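Local structure of serine protease pet (Escherichia coli, 4OM9) at residues Q167-S172 with S625-T630; N549-V554 with Y562-Q567. The protein is an autotransporter enterotoxin of enteroaggregative strains, a serine protease whose host-cell target is probably the cytoskeletal protein alpha-fodrin. One frame throughout, in Å; residues are numbered along the deposited sequence.

Interaction 1. Residues Q167-S172 with S625-T630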
ATOM      1  N   GLN A 167       3.405  15.695  28.025  1.00 38.40           N
ATOM      2  CA  GLN A 167       2.781  14.530  27.372  1.00 41.49           C
ATOM      3  C   GLN A 167       3.277  14.323  25.940  1.00 38.57           C
ATOM      4  O   GLN A 167       3.152  15.201  25.094  1.00 36.06           O
ATOM      5  CB  GLN A 167       1.255  14.674  27.346  1.00 38.77           C
ATOM      6  CG  GLN A 167       0.607  14.643  28.712  1.00 45.08           C
ATOM      7  CD  GLN A 167       0.974  13.389  29.505  1.00 46.40           C
ATOM      8  OE1 GLN A 167       0.622  12.262  29.121  1.00 46.26           O
ATOM      9  NE2 GLN A 167       1.691  13.584  30.611  1.00 44.78           N
ATOM     10  N   ALA A 168       3.811  13.142  25.677  1.00 29.72           N
ATOM     11  CA  ALA A 168       4.327  12.783  24.361  1.00 30.17           C
ATOM     12  C   ALA A 168       3.219  12.768  23.302  1.00 31.45           C
ATOM     13  O   ALA A 168       3.429  13.217  22.163  1.00 30.83           O
ATOM     14  CB  ALA A 168       5.044  11.402  24.432  1.00 29.46           C
ATOM     15  N   ASP A 169       2.045  12.248  23.667  1.00 33.19           N
ATOM     16  CA  ASP A 169       0.891  12.282  22.759  1.00 32.10           C
ATOM     17  C   ASP A 169       0.591  13.721  22.283  1.00 29.46           C
ATOM     18  O   ASP A 169       0.153  13.952  21.155  1.00 31.17           O
ATOM     19  CB  ASP A 169      -0.354  11.713  23.440  1.00 34.47           C
ATOM     20  CG  ASP A 169      -0.221  10.246  23.808  1.00 37.22           C
ATOM     21  OD1 ASP A 169       0.461   9.486  23.089  1.00 35.44           O
ATOM     22  OD2 ASP A 169      -0.815   9.857  24.835  1.00 41.80           O
ATOM     23  N   LEU A 170       0.818  14.691  23.157  1.00 32.75           N
ATOM     24  CA  LEU A 170       0.441  16.071  22.858  1.00 33.30           C
ATOM     25  C   LEU A 170       1.572  16.879  22.239  1.00 30.53           C
ATOM     26  O   LEU A 170       1.478  18.096  22.113  1.00 31.50           O
ATOM     27  CB  LEU A 170      -0.051  16.755  24.123  1.00 35.48           C
ATOM     28  CG  LEU A 170      -1.301  16.097  24.684  1.00 34.01           C
ATOM     29  CD1 LEU A 170      -1.678  16.734  26.005  1.00 34.89           C
ATOM     30  CD2 LEU A 170      -2.435  16.242  23.662  1.00 35.82           C
ATOM     31  N   LEU A 171       2.651  16.211  21.863  1.00 27.16           N
ATOM     32  CA  LEU A 171       3.732  16.894  21.172  1.00 27.70           C
ATOM     33  C   LEU A 171       3.168  17.696  19.998  1.00 26.70           C
ATOM     34  O   LEU A 171       2.583  17.134  19.076  1.00 26.81           O
ATOM     35  CB  LEU A 171       4.798  15.896  20.697  1.00 25.59           C
ATOM     36  CG  LEU A 171       6.093  16.547  20.213  1.00 28.25           C
ATOM     37  CD1 LEU A 171       6.975  17.026  21.393  1.00 25.91           C
ATOM     38  CD2 LEU A 171       6.842  15.625  19.288  1.00 25.10           C
ATOM     39  N   SER A 172       3.344  19.010  20.032  1.00 28.61           N
ATOM     40  CA  SER A 172       2.701  19.895  19.054  1.00 30.22           C
ATOM     41  C   SER A 172       3.667  20.872  18.343  1.00 27.37           C
ATOM     42  O   SER A 172       4.670  21.295  18.900  1.00 28.00           O
ATOM     43  CB  SER A 172       1.575  20.677  19.734  1.00 28.38           C
ATOM     44  OG  SER A 172       2.069  21.489  20.777  1.00 30.85           O
ATOM     45  N   SER A 625      -1.534   0.826  15.907  1.00 30.36           N
ATOM     46  CA  SER A 625      -0.695   1.009  14.737  1.00 30.15           C
ATOM     47  C   SER A 625       0.291   2.181  14.938  1.00 30.83           C
ATOM     48  O   SER A 625      -0.100   3.274  15.365  1.00 30.79           O
ATOM     49  CB  SER A 625      -1.587   1.253  13.513  1.00 30.57           C
ATOM     50  OG  SER A 625      -0.817   1.598  12.387  1.00 30.58           O
ATOM     51  N   GLY A 626       1.565   1.951  14.648  1.00 29.89           N
ATOM     52  CA  GLY A 626       2.554   2.993  14.787  1.00 30.07           C
ATOM     53  C   GLY A 626       3.025   3.161  16.215  1.00 29.88           C
ATOM     54  O   GLY A 626       4.038   3.804  16.451  1.00 29.91           O
ATOM     55  N   LYS A 627       2.310   2.588  17.177  1.00 30.51           N
ATOM     56  CA  LYS A 627       2.789   2.597  18.566  1.00 29.62           C
ATOM     57  C   LYS A 627       2.609   1.221  19.229  1.00 31.19           C
ATOM     58  O   LYS A 627       2.087   1.107  20.345  1.00 29.82           O
ATOM     59  CB  LYS A 627       2.070   3.699  19.371  1.00 30.16           C
ATOM     60  CG  LYS A 627       0.561   3.686  19.288  1.00 33.37           C
ATOM     61  CD  LYS A 627      -0.007   5.091  19.473  1.00 32.01           C
ATOM     62  CE  LYS A 627      -0.549   5.309  20.876  1.00 37.28           C
ATOM     63  NZ  LYS A 627      -1.027   6.727  21.059  1.00 39.92           N
ATOM     64  N   ASN A 628       3.035   0.174  18.523  1.00 32.76           N
ATOM     65  CA  ASN A 628       2.839  -1.200  18.972  1.00 29.06           C
ATOM     66  C   ASN A 628       3.882  -1.692  19.988  1.00 32.11           C
ATOM     67  O   ASN A 628       3.647  -2.665  20.703  1.00 30.76           O
ATOM     68  CB  ASN A 628       2.845  -2.144  17.767  1.00 28.85           C
ATOM     69  CG  ASN A 628       1.692  -1.886  16.807  1.00 29.01           C
ATOM     70  OD1 ASN A 628       1.889  -1.335  15.728  1.00 29.01           O
ATOM     71  ND2 ASN A 628       0.487  -2.306  17.191  1.00 29.26           N
ATOM     72  N   ILE A 629       5.038  -1.038  20.043  1.00 28.74           N
ATOM     73  CA  ILE A 629       6.063  -1.460  20.972  1.00 28.72           C
ATOM     74  C   ILE A 629       5.949  -0.743  22.320  1.00 30.22           C
ATOM     75  O   ILE A 629       5.823   0.499  22.374  1.00 30.13           O
ATOM     76  CB  ILE A 629       7.470  -1.227  20.404  1.00 28.63           C
ATOM     77  CG1 ILE A 629       7.613  -1.867  19.014  1.00 28.65           C
ATOM     78  CG2 ILE A 629       8.532  -1.743  21.376  1.00 28.74           C
ATOM     79  CD1 ILE A 629       7.239  -3.351  18.948  1.00 28.77           C
ATOM     80  N   THR A 630       6.005  -1.527  23.401  1.00 29.23           N
ATOM     81  CA  THR A 630       5.824  -0.998  24.755  1.00 33.30           C
ATOM     82  C   THR A 630       6.948  -1.364  25.708  1.00 32.33           C
ATOM     83  O   THR A 630       7.974  -1.912  25.298  1.00 31.23           O
ATOM     84  CB  THR A 630       4.517  -1.475  25.355  1.00 31.53           C
ATOM     85  OG1 THR A 630       4.447  -2.896  25.252  1.00 35.96           O
ATOM     86  CG2 THR A 630       3.346  -0.881  24.581  1.00 33.24           C
TER
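D169 sets its CG beside the backbone N (chi1 -64°), while K627 turns CG between its backbone N and carbonyl carbon and then bends at chi3 (-101°), which carries NZ out to the aspartate. The pair joins a turn of the trypsin-like protease domain to the beta-helical stalk of the autotransporter passenger. On the protease side the chain makes a type I turn from A168 to L171, closed by L171 N on A168 O at 3.1 Å, and D169 occupies its second position. On the stalk side G626, at a backbone conformation suited to glycine, precedes K627, whose side chain spans about half of the 10.7 Å between the CA atoms of D169 and K627. The two side chains meet at about a right angle, with the lysine arriving end-on at one carboxylate oxygen. The contact is a long salt bridge near the surface, burying little area, so electrostatic attraction probably contributes more than close fit. Neighbouring groups also touch both partners: OD2 of D169 takes a weak hydrogen bond from T528 N, and the K627 chain rests on I525 and T528, so the same loop touches both charged residues. In the backbone, Q18 NE2 bonds to the carbonyl oxygens of D169 and L171, and R637 NH1 to that of K627, anchoring the two backbones. Of the two carboxylate oxygens it is OD1 that faces K627 NZ, at 3.7 Å.

Interaction 2. Residues N549-V554 with Y562-Q567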
ATOM      1  N   ASN A 549     -16.340  17.736  21.244  1.00 45.76           N
ATOM      2  CA  ASN A 549     -17.527  18.595  21.197  1.00 49.38           C
ATOM      3  C   ASN A 549     -17.267  19.922  20.496  1.00 48.26           C
ATOM      4  O   ASN A 549     -18.124  20.435  19.772  1.00 48.44           O
ATOM      5  CB  ASN A 549     -18.057  18.884  22.601  1.00 47.51           C
ATOM      6  CG  ASN A 549     -18.622  17.654  23.278  1.00 50.05           C
ATOM      7  OD1 ASN A 549     -19.053  16.695  22.620  1.00 51.10           O
ATOM      8  ND2 ASN A 549     -18.633  17.677  24.611  1.00 50.97           N
ATOM      9  N   ALA A 550     -16.091  20.494  20.715  1.00 43.97           N
ATOM     10  CA  ALA A 550     -15.841  21.826  20.196  1.00 42.23           C
ATOM     11  C   ALA A 550     -15.699  21.799  18.678  1.00 43.14           C
ATOM     12  O   ALA A 550     -15.930  22.804  18.015  1.00 47.23           O
ATOM     13  CB  ALA A 550     -14.614  22.422  20.840  1.00 41.57           C
ATOM     14  N   GLU A 551     -15.341  20.643  18.128  1.00 45.12           N
ATOM     15  CA  GLU A 551     -15.194  20.510  16.684  1.00 46.86           C
ATOM     16  C   GLU A 551     -16.337  19.686  16.041  1.00 51.53           C
ATOM     17  O   GLU A 551     -16.291  19.354  14.846  1.00 47.30           O
ATOM     18  CB  GLU A 551     -13.841  19.878  16.352  1.00 42.32           C
ATOM     19  CG  GLU A 551     -12.631  20.616  16.924  1.00 46.05           C
ATOM     20  CD  GLU A 551     -11.315  19.994  16.493  1.00 44.86           C
ATOM     21  OE1 GLU A 551     -11.175  18.756  16.614  1.00 43.39           O
ATOM     22  OE2 GLU A 551     -10.429  20.736  16.013  1.00 41.58           O
ATOM     23  N   ASN A 552     -17.364  19.374  16.828  1.00 44.52           N
ATOM     24  CA  ASN A 552     -18.464  18.521  16.368  1.00 47.20           C
ATOM     25  C   ASN A 552     -19.276  19.101  15.201  1.00 53.33           C
ATOM     26  O   ASN A 552     -19.570  18.387  14.243  1.00 56.78           O
ATOM     27  CB  ASN A 552     -19.407  18.213  17.528  1.00 48.52           C
ATOM     28  CG  ASN A 552     -20.678  17.501  17.073  1.00 58.03           C
ATOM     29  OD1 ASN A 552     -20.621  16.406  16.510  1.00 61.33           O
ATOM     30  ND2 ASN A 552     -21.831  18.118  17.323  1.00 55.88           N
ATOM     31  N   SER A 553     -19.622  20.386  15.274  1.00 49.27           N
ATOM     32  CA  SER A 553     -20.435  21.036  14.248  1.00 53.08           C
ATOM     33  C   SER A 553     -19.788  20.991  12.880  1.00 52.25           C
ATOM     34  O   SER A 553     -20.420  20.570  11.916  1.00 51.05           O
ATOM     35  CB  SER A 553     -20.723  22.497  14.628  1.00 54.90           C
ATOM     36  OG  SER A 553     -21.434  22.549  15.846  1.00 56.14           O
ATOM     37  N   VAL A 554     -18.536  21.432  12.799  1.00 51.82           N
ATOM     38  CA  VAL A 554     -17.820  21.445  11.531  1.00 51.71           C
ATOM     39  C   VAL A 554     -17.552  20.021  11.048  1.00 51.31           C
ATOM     40  O   VAL A 554     -17.432  19.776   9.847  1.00 55.00           O
ATOM     41  CB  VAL A 554     -16.483  22.222  11.633  1.00 49.58           C
ATOM     42  CG1 VAL A 554     -15.466  21.472  12.498  1.00 47.20           C
ATOM     43  CG2 VAL A 554     -15.903  22.478  10.246  1.00 48.69           C
ATOM     44  N   TYR A 562     -13.892  11.656  12.314  1.00 42.61           N
ATOM     45  CA  TYR A 562     -12.682  10.874  12.534  1.00 39.66           C
ATOM     46  C   TYR A 562     -11.458  11.724  12.958  1.00 37.65           C
ATOM     47  O   TYR A 562     -10.464  11.187  13.452  1.00 33.30           O
ATOM     48  CB  TYR A 562     -12.354  10.073  11.272  1.00 35.96           C
ATOM     49  CG  TYR A 562     -12.246  10.888   9.997  1.00 38.40           C
ATOM     50  CD1 TYR A 562     -11.078  11.568   9.682  1.00 41.81           C
ATOM     51  CD2 TYR A 562     -13.308  10.953   9.094  1.00 40.57           C
ATOM     52  CE1 TYR A 562     -10.975  12.305   8.516  1.00 35.50           C
ATOM     53  CE2 TYR A 562     -13.205  11.670   7.923  1.00 39.28           C
ATOM     54  CZ  TYR A 562     -12.038  12.351   7.639  1.00 41.72           C
ATOM     55  OH  TYR A 562     -11.923  13.089   6.472  1.00 45.48           O
ATOM     56  N   LYS A 563     -11.559  13.040  12.782  1.00 42.62           N
ATOM     57  CA  LYS A 563     -10.465  13.973  13.064  1.00 41.59           C
ATOM     58  C   LYS A 563     -10.345  14.300  14.534  1.00 38.70           C
ATOM     59  O   LYS A 563      -9.308  14.761  14.984  1.00 38.97           O
ATOM     60  CB  LYS A 563     -10.650  15.289  12.295  1.00 41.43           C
ATOM     61  CG  LYS A 563     -10.400  15.222  10.794  1.00 41.56           C
ATOM     62  CD  LYS A 563     -10.637  16.595  10.158  1.00 44.28           C
ATOM     63  CE  LYS A 563     -10.046  16.688   8.758  1.00 47.08           C
ATOM     64  NZ  LYS A 563     -10.114  18.080   8.208  1.00 54.26           N
ATOM     65  N   SER A 564     -11.406  14.064  15.291  1.00 36.55           N
ATOM     66  CA  SER A 564     -11.438  14.517  16.674  1.00 36.45           C
ATOM     67  C   SER A 564     -11.890  13.415  17.629  1.00 39.54           C
ATOM     68  O   SER A 564     -12.255  13.679  18.776  1.00 42.27           O
ATOM     69  CB  SER A 564     -12.366  15.732  16.800  1.00 41.77           C
ATOM     70  OG  SER A 564     -12.125  16.689  15.772  1.00 42.83           O
ATOM     71  N   ASN A 565     -11.862  12.173  17.164  1.00 38.74           N
ATOM     72  CA  ASN A 565     -12.365  11.072  17.972  1.00 38.07           C
ATOM     73  C   ASN A 565     -11.282  10.369  18.782  1.00 37.58           C
ATOM     74  O   ASN A 565     -11.510   9.281  19.300  1.00 38.80           O
ATOM     75  CB  ASN A 565     -13.098  10.053  17.083  1.00 44.14           C
ATOM     76  CG  ASN A 565     -12.171   9.343  16.082  1.00 43.32           C
ATOM     77  OD1 ASN A 565     -10.950   9.549  16.069  1.00 41.52           O
ATOM     78  ND2 ASN A 565     -12.764   8.499  15.237  1.00 41.56           N
ATOM     79  N   ASN A 566     -10.104  10.982  18.872  1.00 38.76           N
ATOM     80  CA  ASN A 566      -8.993  10.401  19.645  1.00 38.67           C
ATOM     81  C   ASN A 566      -8.623   8.945  19.250  1.00 36.86           C
ATOM     82  O   ASN A 566      -8.137   8.190  20.080  1.00 34.44           O
ATOM     83  CB  ASN A 566      -9.324  10.459  21.148  1.00 36.92           C
ATOM     84  CG  ASN A 566      -8.079  10.390  22.041  1.00 38.18           C
ATOM     85  OD1 ASN A 566      -7.004  10.857  21.674  1.00 41.02           O
ATOM     86  ND2 ASN A 566      -8.239   9.812  23.223  1.00 35.61           N
ATOM     87  N   GLN A 567      -8.855   8.555  17.995  1.00 39.25           N
ATOM     88  CA  GLN A 567      -8.397   7.245  17.499  1.00 39.97           C
ATOM     89  C   GLN A 567      -7.300   7.431  16.468  1.00 39.68           C
ATOM     90  O   GLN A 567      -7.319   8.405  15.713  1.00 36.21           O
ATOM     91  CB  GLN A 567      -9.530   6.441  16.868  1.00 40.75           C
ATOM     92  CG  GLN A 567     -10.843   6.504  17.599  1.00 46.00           C
ATOM     93  CD  GLN A 567     -10.766   5.868  18.956  1.00 46.75           C
ATOM     94  OE1 GLN A 567     -10.770   4.642  19.075  1.00 54.72           O
ATOM     95  NE2 GLN A 567     -10.694   6.694  19.997  1.00 49.86           N
TER
HETATM   96  O   HOH W   1      -8.725  17.630  15.786  1.00 30.72           O
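E551 reaches S564 with its side chain running from the joint between two helices, where it follows helix 543-550 and stands at the N-cap position of helix 552-558. Its CB points toward the other segment and lies 3.7 Å from S564 OG. CG, beside the backbone N at chi1 -56°, passes the same hydroxyl with no closer approach, and the chain then runs extended (chi2 -176°), bringing CD to 3.5 Å from S564 OG. At the tip OE1 takes the hydrogen bond donated by S564 OG; the modelled separation of 2.4 Å between OE1 and OG is very short, so its exact length is doubtful. OE1 also lies 3.3 Å from S564 CB and accepts from a water at 2.8 Å, which donates in turn to K563 O and so links the carboxylate to the backbone just before S564. OE2 has different partners, a salt bridge to K35 NZ and a hydrogen bond from A10 N at the start of helix 10-17; the lysine charge and the amide at the helix start would probably favour the ionised carboxylate. S564 OG is tied as well to N555 ND2, from helix 552-558, which E551 precedes. Farther along, N565 OD1 accepts from Q567 N at 3.0 Å in an Asx turn, the donor standing well above the carbonyl plane. The buried E551-S564 pair thus draws the loop after helix 552-558 back against the helix-helix joint, with helix 10-17 of the protease domain reaching the same carboxylate, ahead of strand 576-583 where the chain rejoins the beta-helical stalk.

In the fold
From the N terminus the chain first forms helix 10-17 and the sheets of the protease domain, where 167-172 leads into strand 172-185. It then winds into the beta-helix, and only at 625-630 does interaction 1 close a loop of several hundred residues, joining protease domain and stalk. Interaction 2 falls wholly within that span and closes a short local loop around helix 552-558, in the excursion between strands 514-520 and 576-583. The loops do not cross. The centres of the two interactions lie 19 Å apart, their nearest atoms about 7 Å, without touching; interaction 1 includes a protease-domain turn, and interaction 2 meets that domain at helix 10-17.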